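Side-chain contacts in CYTH domain-containing protein (Pyrococcus horikoshii, PDB 2DC4), which is of unknown function but probably binds a phosphorylated, possibly triphosphate-bearing, ligand together with metal ions inside a beta-barrel tunnel: residues Glu113-Glu118 with Phe123-Val128; Glu32-Glu37 with Gly82-Phe87. All coordinates share one frame; numbering follows the deposited sequence.

Following the chain from its N terminus, after strand 2-8 and helix 11-21, strand 24-36 carries most of residues 32-37. Contact 2 then closes a loop of 44 residues, running through strands 42-49, 54-62 and 69-76, when helix 80-89 returns to cover that strand end. Strand 94-107 leads on to contact 1, which closes only the short connection between strands 110-117 and 121-128. The two loops follow one another in series and neither nest nor cross. Both reach the same antiparallel barrel: contact 2 ties a helix to its outside, contact 1 pairs two neighbouring strands, and strand 94-107 lies between strands 24-36 and 110-117. The contact centres are about 22 Å apart, their nearest atoms about 8 Å.

Contact 1: Glu113-Glu118 with Phe123-Val128; sequences ELNRVE and FLDIEV
E113 and E127 both set CG anti to their own carbonyl carbon (chi1 -55° and -80°), and beyond CG both chains run out extended, which brings the carboxylates together above the beta hairpin of strands 110-117 and 121-128. E113 OE1 comes to 2.7 Å from E127 OE2, the two carboxylate planes turned 74° apart. In this antiparallel hairpin, part of the closed CYTH barrel, E113-D125 and N115-F123 are hydrogen-bonded pairs and L114-L124 is the non-hydrogen-bonded pair between them. D125 N donates to E113 O at 2.8 Å, and N115 N to F123 O at 2.7 Å.

The same polar, charged face also carries N115 and D125, which cross at about a right angle, with N115 ND2 3.2 Å from D125 OD2. Y159 OH hydrogen-bonds to both of these atoms, while R102 NE binds N115 OD1 and so fixes which way the amide is turned. A water lies 2.8 Å from E113 OE1 and makes a weaker link to D125 OD2. With E4 beside E127 and K6 against D125, this cluster of charged groups is consistent with the ligand- and metal-binding tunnel of CYTH proteins. On the other face L114 and L124 turn to helix 11-21, packing on I14 and I18 respectively, and L114 CD1 lies 4.2 Å from L124 CB. Back on the face of N115 and D125, toward the turn, V117 CG2 meets F123 CD1 at 4.0 Å, oblique to the ring.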
loop_
_atom_site.group_PDB
_atom_site.type_symbol
_atom_site.label_atom_id
_atom_site.label_comp_id
_atom_site.label_asym_id
_atom_site.label_seq_id
_atom_site.Cartn_x
_atom_site.Cartn_y
_atom_site.Cartn_z
ATOM N N GLU A 113 0.946 -4.422 -25.001
ATOM C CA GLU A 113 2.061 -4.344 -24.066
ATOM C C GLU A 113 3.105 -5.310 -24.605
ATOM O O GLU A 113 2.954 -6.524 -24.483
ATOM C CB GLU A 113 1.638 -4.759 -22.654
ATOM C CG GLU A 113 0.444 -3.973 -22.103
ATOM C CD GLU A 113 0.146 -4.286 -20.650
ATOM O OE1 GLU A 113 0.180 -5.474 -20.266
ATOM O OE2 GLU A 113 -0.141 -3.339 -19.892
ATOM N N LEU A 114 4.147 -4.761 -25.221
ATOM C CA LEU A 114 5.223 -5.570 -25.790
ATOM C C LEU A 114 6.296 -5.659 -24.727
ATOM O O LEU A 114 6.960 -4.669 -24.417
ATOM C CB LEU A 114 5.762 -4.906 -27.060
ATOM C CG LEU A 114 6.848 -5.657 -27.830
ATOM C CD1 LEU A 114 6.413 -7.104 -28.058
ATOM C CD2 LEU A 114 7.101 -4.952 -29.157
ATOM N N ASN A 115 6.467 -6.858 -24.180
ATOM C CA ASN A 115 7.408 -7.076 -23.093
ATOM C C ASN A 115 8.669 -7.859 -23.391
ATOM O O ASN A 115 8.611 -8.942 -23.971
ATOM C CB ASN A 115 6.698 -7.793 -21.951
ATOM C CG ASN A 115 5.465 -7.063 -21.488
ATOM O OD1 ASN A 115 5.544 -5.921 -21.045
ATOM N ND2 ASN A 115 4.314 -7.719 -21.589
ATOM N N ARG A 116 9.806 -7.310 -22.972
ATOM C CA ARG A 116 11.076 -8.013 -23.109
ATOM C C ARG A 116 11.340 -8.402 -21.658
ATOM O O ARG A 116 11.782 -7.584 -20.852
ATOM C CB ARG A 116 12.161 -7.082 -23.653
ATOM C CG ARG A 116 11.751 -6.411 -24.950
ATOM C CD ARG A 116 12.927 -6.158 -25.868
ATOM N NE ARG A 116 13.364 -7.382 -26.527
ATOM C CZ ARG A 116 14.344 -7.437 -27.423
ATOM N NH1 ARG A 116 14.994 -6.332 -27.761
ATOM N NH2 ARG A 116 14.655 -8.591 -27.998
ATOM N N VAL A 117 11.037 -9.655 -21.337
ATOM C CA VAL A 117 11.126 -10.174 -19.960
ATOM C C VAL A 117 12.445 -10.898 -19.673
ATOM O O VAL A 117 12.803 -11.895 -20.297
ATOM C CB VAL A 117 9.976 -11.151 -19.714
ATOM C CG1 VAL A 117 9.972 -11.556 -18.239
ATOM C CG2 VAL A 117 8.651 -10.513 -20.059
ATOM N N GLU A 118 13.198 -10.340 -18.691
ATOM C CA GLU A 118 14.441 -10.977 -18.260
ATOM C C GLU A 118 14.213 -12.457 -17.867
ATOM O O GLU A 118 13.267 -12.808 -17.168
ATOM C CB GLU A 118 15.033 -10.166 -17.083
ATOM C CG GLU A 118 15.694 -8.850 -17.539
ATOM C CD GLU A 118 16.503 -8.218 -16.411
ATOM O OE1 GLU A 118 16.603 -6.995 -16.380
ATOM O OE2 GLU A 118 17.112 -8.948 -15.625
ATOM N N PHE A 123 7.299 -11.187 -25.148
ATOM C CA PHE A 123 5.880 -11.491 -25.212
ATOM C C PHE A 123 5.073 -10.249 -25.518
ATOM O O PHE A 123 5.497 -9.131 -25.226
ATOM C CB PHE A 123 5.392 -12.062 -23.877
ATOM C CG PHE A 123 6.135 -13.290 -23.430
ATOM C CD1 PHE A 123 7.374 -13.185 -22.810
ATOM C CD2 PHE A 123 5.596 -14.552 -23.648
ATOM C CE1 PHE A 123 8.066 -14.327 -22.413
ATOM C CE2 PHE A 123 6.279 -15.696 -23.258
ATOM C CZ PHE A 123 7.512 -15.587 -22.641
ATOM N N LEU A 124 3.907 -10.457 -26.115
ATOM C CA LEU A 124 3.010 -9.353 -26.420
ATOM C C LEU A 124 1.698 -9.657 -25.734
ATOM O O LEU A 124 1.126 -10.727 -25.930
ATOM C CB LEU A 124 2.748 -9.224 -27.927
ATOM C CG LEU A 124 1.591 -8.263 -28.263
ATOM C CD1 LEU A 124 2.013 -6.828 -27.975
ATOM C CD2 LEU A 124 1.179 -8.409 -29.725
ATOM N N ASP A 125 1.232 -8.735 -24.900
ATOM C CA ASP A 125 -0.050 -8.912 -24.251
ATOM C C ASP A 125 -1.001 -7.981 -24.988
ATOM O O ASP A 125 -0.694 -6.805 -25.185
ATOM C CB ASP A 125 0.006 -8.501 -22.775
ATOM C CG ASP A 125 0.613 -9.570 -21.893
ATOM O OD1 ASP A 125 0.112 -10.714 -21.922
ATOM O OD2 ASP A 125 1.578 -9.272 -21.161
ATOM N N ILE A 126 -2.131 -8.513 -25.434
ATOM C CA ILE A 126 -3.123 -7.686 -26.105
ATOM C C ILE A 126 -4.277 -7.615 -25.117
ATOM O O ILE A 126 -4.893 -8.632 -24.779
ATOM C CB ILE A 126 -3.606 -8.301 -27.436
ATOM C CG1 ILE A 126 -2.413 -8.525 -28.373
ATOM C CG2 ILE A 126 -4.628 -7.363 -28.093
ATOM C CD1 ILE A 126 -2.810 -9.046 -29.761
ATOM N N GLU A 127 -4.556 -6.404 -24.650
ATOM C CA GLU A 127 -5.582 -6.160 -23.644
ATOM C C GLU A 127 -6.733 -5.324 -24.207
ATOM O O GLU A 127 -6.544 -4.422 -25.012
ATOM C CB GLU A 127 -4.933 -5.429 -22.468
ATOM C CG GLU A 127 -4.172 -6.378 -21.541
ATOM C CD GLU A 127 -3.610 -5.596 -20.374
ATOM O OE1 GLU A 127 -4.311 -4.744 -19.848
ATOM O OE2 GLU A 127 -2.465 -5.848 -20.001
ATOM N N VAL A 128 -7.949 -5.605 -23.762
ATOM C CA VAL A 128 -9.094 -4.829 -24.216
ATOM C C VAL A 128 -9.978 -4.479 -23.034
ATOM O O VAL A 128 -10.021 -5.203 -22.041
ATOM C CB VAL A 128 -9.928 -5.616 -25.261
ATOM C CG1 VAL A 128 -10.518 -6.855 -24.626
ATOM C CG2 VAL A 128 -11.028 -4.732 -25.835
HETATM O O HOH W 1 0.268 -7.950 -19.006
HETATM O O HOH W 2 2.181 -7.011 -20.213
HETATM O O HOH W 3 -3.149 -1.711 -19.681
#

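Contact 2: Glu32-Glu37 with Gly82-Phe87; sequences EDVYFE and GAIELF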
loop_
_atom_site.group_PDB
_atom_site.type_symbol
_atom_site.label_atom_id
_atom_site.label_comp_id
_atom_site.label_asym_id
_atom_site.label_seq_id
_atom_site.Cartn_x
_atom_site.Cartn_y
_atom_site.Cartn_z
ATOM N N GLU A 32 9.991 -3.776 -12.359
ATOM C CA GLU A 32 10.556 -4.793 -11.486
ATOM C C GLU A 32 9.426 -5.158 -10.535
ATOM O O GLU A 32 8.985 -4.320 -9.744
ATOM C CB GLU A 32 11.748 -4.240 -10.697
ATOM C CG GLU A 32 12.414 -5.278 -9.799
ATOM C CD GLU A 32 13.627 -4.739 -9.060
ATOM O OE1 GLU A 32 14.482 -4.097 -9.707
ATOM O OE2 GLU A 32 13.729 -4.969 -7.835
ATOM N N ASP A 33 8.943 -6.395 -10.640
ATOM C CA ASP A 33 7.851 -6.877 -9.801
ATOM C C ASP A 33 8.297 -7.920 -8.800
ATOM O O ASP A 33 8.922 -8.911 -9.168
ATOM C CB ASP A 33 6.743 -7.516 -10.644
ATOM C CG ASP A 33 6.191 -6.590 -11.696
ATOM O OD1 ASP A 33 6.291 -5.363 -11.519
ATOM O OD2 ASP A 33 5.640 -7.102 -12.697
ATOM N N VAL A 34 7.970 -7.703 -7.531
ATOM C CA VAL A 34 8.296 -8.674 -6.498
ATOM C C VAL A 34 6.982 -9.362 -6.134
ATOM O O VAL A 34 6.062 -8.740 -5.593
ATOM C CB VAL A 34 8.915 -8.003 -5.249
ATOM C CG1 VAL A 34 9.082 -9.025 -4.138
ATOM C CG2 VAL A 34 10.254 -7.395 -5.608
ATOM N N TYR A 35 6.882 -10.645 -6.470
ATOM C CA TYR A 35 5.673 -11.414 -6.200
ATOM C C TYR A 35 5.686 -12.116 -4.859
ATOM O O TYR A 35 6.728 -12.562 -4.390
ATOM C CB TYR A 35 5.449 -12.472 -7.283
ATOM C CG TYR A 35 4.901 -11.934 -8.581
ATOM C CD1 TYR A 35 5.726 -11.288 -9.496
ATOM C CD2 TYR A 35 3.550 -12.082 -8.896
ATOM C CE1 TYR A 35 5.224 -10.803 -10.698
ATOM C CE2 TYR A 35 3.034 -11.598 -10.095
ATOM C CZ TYR A 35 3.875 -10.964 -10.990
ATOM O OH TYR A 35 3.369 -10.480 -12.174
ATOM N N PHE A 36 4.506 -12.215 -4.258
ATOM C CA PHE A 36 4.327 -12.876 -2.974
ATOM C C PHE A 36 3.363 -14.033 -3.173
ATOM O O PHE A 36 2.306 -13.873 -3.775
ATOM C CB PHE A 36 3.778 -11.886 -1.947
ATOM C CG PHE A 36 4.798 -10.905 -1.470
ATOM C CD1 PHE A 36 5.694 -11.253 -0.466
ATOM C CD2 PHE A 36 4.904 -9.649 -2.060
ATOM C CE1 PHE A 36 6.686 -10.364 -0.053
ATOM C CE2 PHE A 36 5.889 -8.755 -1.659
ATOM C CZ PHE A 36 6.784 -9.111 -0.653
ATOM N N GLU A 37 3.736 -15.199 -2.662
ATOM C CA GLU A 37 2.922 -16.394 -2.818
ATOM C C GLU A 37 1.580 -16.382 -2.094
ATOM O O GLU A 37 1.506 -16.219 -0.874
ATOM C CB GLU A 37 3.730 -17.628 -2.404
ATOM C CG GLU A 37 2.960 -18.932 -2.495
ATOM C CD GLU A 37 3.868 -20.148 -2.490
ATOM O OE1 GLU A 37 4.806 -20.189 -1.664
ATOM O OE2 GLU A 37 3.637 -21.067 -3.306
ATOM N N GLY A 82 9.037 -0.284 1.369
ATOM C CA GLY A 82 8.213 -0.452 2.552
ATOM C C GLY A 82 7.094 -1.446 2.316
ATOM O O GLY A 82 6.747 -2.220 3.198
ATOM N N ALA A 83 6.522 -1.429 1.117
ATOM C CA ALA A 83 5.440 -2.355 0.796
ATOM C C ALA A 83 5.949 -3.795 0.788
ATOM O O ALA A 83 5.259 -4.718 1.233
ATOM C CB ALA A 83 4.841 -2.002 -0.559
ATOM N N ILE A 84 7.155 -3.989 0.270
ATOM C CA ILE A 84 7.747 -5.320 0.229
ATOM C C ILE A 84 8.039 -5.783 1.657
ATOM O O ILE A 84 7.762 -6.927 2.017
ATOM C CB ILE A 84 9.024 -5.311 -0.635
ATOM C CG1 ILE A 84 8.617 -5.186 -2.109
ATOM C CG2 ILE A 84 9.839 -6.583 -0.395
ATOM C CD1 ILE A 84 9.741 -4.815 -3.056
ATOM N N GLU A 85 8.573 -4.882 2.475
ATOM C CA GLU A 85 8.867 -5.213 3.867
ATOM C C GLU A 85 7.574 -5.594 4.589
ATOM O O GLU A 85 7.529 -6.569 5.340
ATOM C CB GLU A 85 9.512 -4.021 4.576
ATOM C CG GLU A 85 9.914 -4.317 6.011
ATOM C CD GLU A 85 10.343 -3.083 6.763
ATOM O OE1 GLU A 85 11.038 -2.229 6.174
ATOM O OE2 GLU A 85 9.994 -2.973 7.957
ATOM N N LEU A 86 6.522 -4.815 4.361
ATOM C CA LEU A 86 5.232 -5.077 4.985
ATOM C C LEU A 86 4.705 -6.482 4.722
ATOM O O LEU A 86 4.321 -7.188 5.652
ATOM C CB LEU A 86 4.192 -4.064 4.501
ATOM C CG LEU A 86 2.748 -4.326 4.938
ATOM C CD1 LEU A 86 2.637 -4.154 6.443
ATOM C CD2 LEU A 86 1.808 -3.357 4.228
ATOM N N PHE A 87 4.670 -6.898 3.461
ATOM C CA PHE A 87 4.149 -8.224 3.173
ATOM C C PHE A 87 5.001 -9.328 3.781
ATOM O O PHE A 87 4.475 -10.356 4.205
ATOM C CB PHE A 87 3.964 -8.395 1.663
ATOM C CG PHE A 87 2.858 -7.543 1.115
ATOM C CD1 PHE A 87 1.579 -7.625 1.661
ATOM C CD2 PHE A 87 3.091 -6.625 0.089
ATOM C CE1 PHE A 87 0.551 -6.813 1.203
ATOM C CE2 PHE A 87 2.065 -5.806 -0.378
ATOM C CZ PHE A 87 0.794 -5.901 0.183
#
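Helix 80-89 packs on the outside of the barrel through I84 and F87, which meet V34 and F36 near the end of strand 24-36. Helix and strand segments run nearly parallel, their axes 13° apart and 10.2 Å from each other at closest approach. F87 CB sits squarely over the centre of the F36 ring, 3.6 Å from its centroid, in a CH-pi contact. With CG anti to its carbonyl carbon, F87 carries its own ring away from the strand; the two ring planes stand at 55°, an oblique pair. F36 CZ lies against the helix between I84 and F87, 4.0 Å from I84 CG2.

Within the CYTH barrel V34 and F36 point outward to the helix, whereas D33 and Y35 turn to the other face, D33 in a salt bridge with R47 and Y35 OH hydrogen-bonded to R45. V34 CG2 meets I84 CD1 at 3.7 Å, the two side chains crossing at about a right angle. An alanine in place of F36 removes the ring, which would probably open a gap beneath F87 CB and leave I84 CG2 without its aromatic neighbour. F92 touches both phenylalanines, and on the helix's far side E85 OE2 hydrogen-bonds to Y71 OH of the second subunit.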